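Local coordinates for Afp3 (PDB 6RBN), which probably forms, as many stacked copies, the contractile sheath around the inner tube of the anti-feeding prophage, an injection particle, at residues 202-214 with 297-309. Residues are numbered along the deposited sequence; the frame is centred on the assembly and turned at random.
Sequences AQVAVYYPNVEVP and NGVSDVSVRVTNE
V299 seats its branched end in a hollow between V211 and V213: its CB lies 3.6 Å from V211 CG1, and its CG1 meets V213 CG2 at 3.7 Å. The V211 and V299 side chains cross at about a right angle, and valine, branched at CB, presents CB and both methyls to V211 CG1 at once. V211 CG1 comes forward to V299 because it stands anti to the backbone N (chi1 -176°), which turns CG2 to V302 CG1. L273 of helix 271-284 also packs on V299, which thus touches both strand 211-213 and that helix. V211 and V302 form an antiparallel non-hydrogen-bonded pair. Strand 211-213 is the middle of a small three-stranded antiparallel sheet, between 266-268 and 301-302; 297-309 falls in the subtilisin-like family region of tail sheath proteins. E212 N donates to D301 O (3.0 Å). Beyond V211, N210 O is gripped twice by S303, from N at 2.8 Å and from OG at 3.1 Å, the hydroxyl tilted 35° from the carbonyl plane; serine's short side chain, with chi1 67°, keeps OG near its own N-H. E212 is long enough to lay its extended chain along S303, OE2 reaching S303 CB at 3.5 Å. The puckered ring of P209 offers an apolar surface to two valines, CB loosely against V302 CB and CG against V306 CG2, both about 4.3 Å. Y208 adds a broad ring, whose edge V306 CG2 meets in the ring plane, 3.8 Å from Y208 CE2.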
# COMPACT_ATOMS: atom_id res chain seq x y z
N ALA D 202 -45.34 49.53 -22.28
CA ALA D 202 -44.74 49.07 -21.03
C ALA D 202 -43.33 49.60 -20.81
O ALA D 202 -42.73 49.28 -19.79
CB ALA D 202 -44.72 47.55 -20.99
N GLN D 203 -42.80 50.40 -21.73
CA GLN D 203 -41.44 50.91 -21.64
C GLN D 203 -41.37 52.31 -21.06
O GLN D 203 -40.32 52.95 -21.14
CB GLN D 203 -40.79 50.90 -23.02
CG GLN D 203 -40.73 49.55 -23.70
CD GLN D 203 -39.91 48.54 -22.94
OE1 GLN D 203 -40.44 47.55 -22.45
NE2 GLN D 203 -38.61 48.78 -22.84
N VAL D 204 -42.47 52.83 -20.51
CA VAL D 204 -42.58 54.23 -20.13
C VAL D 204 -43.00 54.31 -18.67
O VAL D 204 -43.95 53.64 -18.25
CB VAL D 204 -43.58 54.98 -21.03
CG1 VAL D 204 -43.80 56.41 -20.56
CG2 VAL D 204 -43.08 55.00 -22.45
N ALA D 205 -42.29 55.14 -17.90
CA ALA D 205 -42.66 55.46 -16.52
C ALA D 205 -42.75 56.97 -16.40
O ALA D 205 -41.75 57.68 -16.57
CB ALA D 205 -41.63 54.91 -15.54
N VAL D 206 -43.94 57.47 -16.10
CA VAL D 206 -44.21 58.90 -15.96
C VAL D 206 -44.00 59.27 -14.50
O VAL D 206 -44.20 58.44 -13.61
CB VAL D 206 -45.64 59.21 -16.46
CG1 VAL D 206 -45.96 60.69 -16.43
CG2 VAL D 206 -45.83 58.65 -17.86
N TYR D 207 -43.53 60.49 -14.24
CA TYR D 207 -43.32 60.99 -12.88
C TYR D 207 -43.84 62.42 -12.81
O TYR D 207 -43.30 63.31 -13.47
CB TYR D 207 -41.85 60.92 -12.49
CG TYR D 207 -41.36 59.51 -12.29
CD1 TYR D 207 -41.50 58.86 -11.07
CD2 TYR D 207 -40.78 58.80 -13.34
CE1 TYR D 207 -41.06 57.57 -10.90
CE2 TYR D 207 -40.35 57.51 -13.18
CZ TYR D 207 -40.50 56.89 -11.96
OH TYR D 207 -40.06 55.60 -11.79
N TYR D 208 -44.88 62.65 -12.00
CA TYR D 208 -45.65 63.89 -12.12
C TYR D 208 -45.02 65.15 -11.54
O TYR D 208 -44.83 66.10 -12.31
CB TYR D 208 -47.07 63.69 -11.57
CG TYR D 208 -47.82 64.98 -11.33
CD1 TYR D 208 -48.23 65.78 -12.39
CD2 TYR D 208 -48.15 65.37 -10.05
CE1 TYR D 208 -48.91 66.95 -12.16
CE2 TYR D 208 -48.84 66.54 -9.81
CZ TYR D 208 -49.22 67.32 -10.87
OH TYR D 208 -49.92 68.49 -10.64
N PRO D 209 -44.70 65.27 -10.24
CA PRO D 209 -44.47 66.61 -9.69
C PRO D 209 -43.11 67.18 -10.08
O PRO D 209 -42.08 66.51 -9.97
CB PRO D 209 -44.54 66.40 -8.17
CG PRO D 209 -45.11 65.03 -7.99
CD PRO D 209 -44.58 64.28 -9.15
N ASN D 210 -43.12 68.42 -10.56
CA ASN D 210 -41.88 69.14 -10.77
C ASN D 210 -41.23 69.44 -9.42
O ASN D 210 -41.90 69.70 -8.43
CB ASN D 210 -42.12 70.45 -11.52
CG ASN D 210 -42.38 70.23 -12.99
OD1 ASN D 210 -41.72 69.41 -13.63
ND2 ASN D 210 -43.33 70.97 -13.54
N VAL D 211 -39.91 69.38 -9.41
CA VAL D 211 -39.14 69.42 -8.17
C VAL D 211 -38.32 70.70 -8.17
O VAL D 211 -37.63 71.00 -9.15
CB VAL D 211 -38.25 68.17 -8.04
CG1 VAL D 211 -37.57 68.18 -6.74
CG2 VAL D 211 -39.08 66.91 -8.18
N GLU D 212 -38.39 71.45 -7.08
CA GLU D 212 -37.83 72.79 -7.02
C GLU D 212 -36.48 72.81 -6.31
O GLU D 212 -36.28 72.13 -5.30
CB GLU D 212 -38.80 73.75 -6.31
CG GLU D 212 -40.06 74.01 -7.10
CD GLU D 212 -41.01 74.94 -6.39
OE1 GLU D 212 -40.74 75.27 -5.21
OE2 GLU D 212 -42.02 75.34 -7.00
N VAL D 213 -35.56 73.59 -6.86
CA VAL D 213 -34.18 73.65 -6.41
C VAL D 213 -33.89 75.09 -6.00
O VAL D 213 -34.27 76.01 -6.73
CB VAL D 213 -33.19 73.21 -7.50
CG1 VAL D 213 -31.76 73.21 -7.00
CG2 VAL D 213 -33.57 71.86 -8.04
N PRO D 214 -33.26 75.34 -4.84
CA PRO D 214 -32.88 76.70 -4.44
C PRO D 214 -31.83 77.34 -5.35
O PRO D 214 -31.09 76.61 -6.01
CB PRO D 214 -32.31 76.50 -3.03
CG PRO D 214 -32.94 75.25 -2.55
CD PRO D 214 -33.05 74.37 -3.75
N ASN D 297 -31.87 63.10 -2.80
CA ASN D 297 -30.86 64.00 -2.27
C ASN D 297 -30.86 65.31 -3.05
O ASN D 297 -31.44 65.41 -4.13
CB ASN D 297 -29.47 63.37 -2.36
CG ASN D 297 -29.32 62.18 -1.45
OD1 ASN D 297 -29.79 62.18 -0.31
ND2 ASN D 297 -28.66 61.14 -1.95
N GLY D 298 -30.21 66.32 -2.48
CA GLY D 298 -30.18 67.59 -3.18
C GLY D 298 -31.35 68.47 -2.83
O GLY D 298 -31.31 69.25 -1.88
N VAL D 299 -32.40 68.34 -3.63
CA VAL D 299 -33.61 69.16 -3.65
C VAL D 299 -34.33 69.24 -2.30
O VAL D 299 -34.15 68.39 -1.43
CB VAL D 299 -34.57 68.62 -4.71
CG1 VAL D 299 -33.93 68.71 -6.07
CG2 VAL D 299 -34.91 67.17 -4.40
N SER D 300 -35.15 70.28 -2.14
CA SER D 300 -35.83 70.56 -0.89
C SER D 300 -37.32 70.21 -0.94
O SER D 300 -37.81 69.46 -0.09
CB SER D 300 -35.65 72.03 -0.52
OG SER D 300 -36.30 72.87 -1.46
N ASP D 301 -38.05 70.74 -1.92
CA ASP D 301 -39.50 70.60 -1.93
C ASP D 301 -39.99 70.51 -3.36
O ASP D 301 -39.39 71.06 -4.28
CB ASP D 301 -40.16 71.77 -1.20
CG ASP D 301 -41.62 71.51 -0.85
OD1 ASP D 301 -42.13 70.40 -1.14
OD2 ASP D 301 -42.26 72.41 -0.28
N VAL D 302 -41.12 69.81 -3.54
CA VAL D 302 -41.78 69.69 -4.83
C VAL D 302 -42.60 70.95 -5.10
O VAL D 302 -42.82 71.77 -4.21
CB VAL D 302 -42.68 68.44 -4.89
CG1 VAL D 302 -41.84 67.19 -4.85
CG2 VAL D 302 -43.65 68.45 -3.73
N SER D 303 -43.06 71.10 -6.34
CA SER D 303 -43.85 72.28 -6.70
C SER D 303 -45.30 72.14 -6.28
O SER D 303 -45.96 73.14 -5.97
CB SER D 303 -43.75 72.53 -8.20
OG SER D 303 -44.39 71.50 -8.93
N VAL D 304 -45.84 70.92 -6.29
CA VAL D 304 -47.22 70.65 -5.91
C VAL D 304 -47.20 69.54 -4.86
O VAL D 304 -46.70 68.45 -5.13
CB VAL D 304 -48.09 70.24 -7.11
CG1 VAL D 304 -49.47 69.82 -6.64
CG2 VAL D 304 -48.20 71.37 -8.10
N ARG D 305 -47.76 69.82 -3.69
CA ARG D 305 -47.89 68.80 -2.65
C ARG D 305 -49.13 67.98 -2.94
O ARG D 305 -50.25 68.48 -2.86
CB ARG D 305 -47.95 69.44 -1.27
CG ARG D 305 -46.69 70.17 -0.88
CD ARG D 305 -46.81 70.78 0.49
NE ARG D 305 -46.87 69.76 1.53
CZ ARG D 305 -45.81 69.28 2.16
NH1 ARG D 305 -44.60 69.74 1.87
NH2 ARG D 305 -45.95 68.35 3.09
N VAL D 306 -48.93 66.71 -3.29
CA VAL D 306 -49.99 65.85 -3.80
C VAL D 306 -50.62 65.08 -2.65
O VAL D 306 -49.92 64.45 -1.86
CB VAL D 306 -49.44 64.91 -4.88
CG1 VAL D 306 -50.49 63.93 -5.34
CG2 VAL D 306 -48.93 65.70 -6.06
N THR D 307 -51.95 65.14 -2.56
CA THR D 307 -52.69 64.43 -1.52
C THR D 307 -52.86 62.97 -1.90
O THR D 307 -52.42 62.51 -2.95
CB THR D 307 -54.05 65.08 -1.30
OG1 THR D 307 -54.87 64.87 -2.45
CG2 THR D 307 -53.89 66.56 -1.11
N ASN D 308 -53.52 62.22 -1.01
CA ASN D 308 -53.83 60.82 -1.32
C ASN D 308 -54.96 60.71 -2.32
O ASN D 308 -54.96 59.81 -3.18
CB ASN D 308 -54.18 60.06 -0.04
CG ASN D 308 -52.99 59.82 0.85
OD1 ASN D 308 -51.89 59.54 0.37
ND2 ASN D 308 -53.20 59.91 2.15
N GLU D 309 -55.95 61.60 -2.24
CA GLU D 309 -57.17 61.44 -3.01
C GLU D 309 -56.95 61.72 -4.49
O GLU D 309 -57.66 61.18 -5.35
CB GLU D 309 -58.27 62.35 -2.46
CG GLU D 309 -58.82 61.88 -1.12
CD GLU D 309 -58.00 62.36 0.06
OE1 GLU D 309 -57.08 63.18 -0.14
OE2 GLU D 309 -58.26 61.88 1.18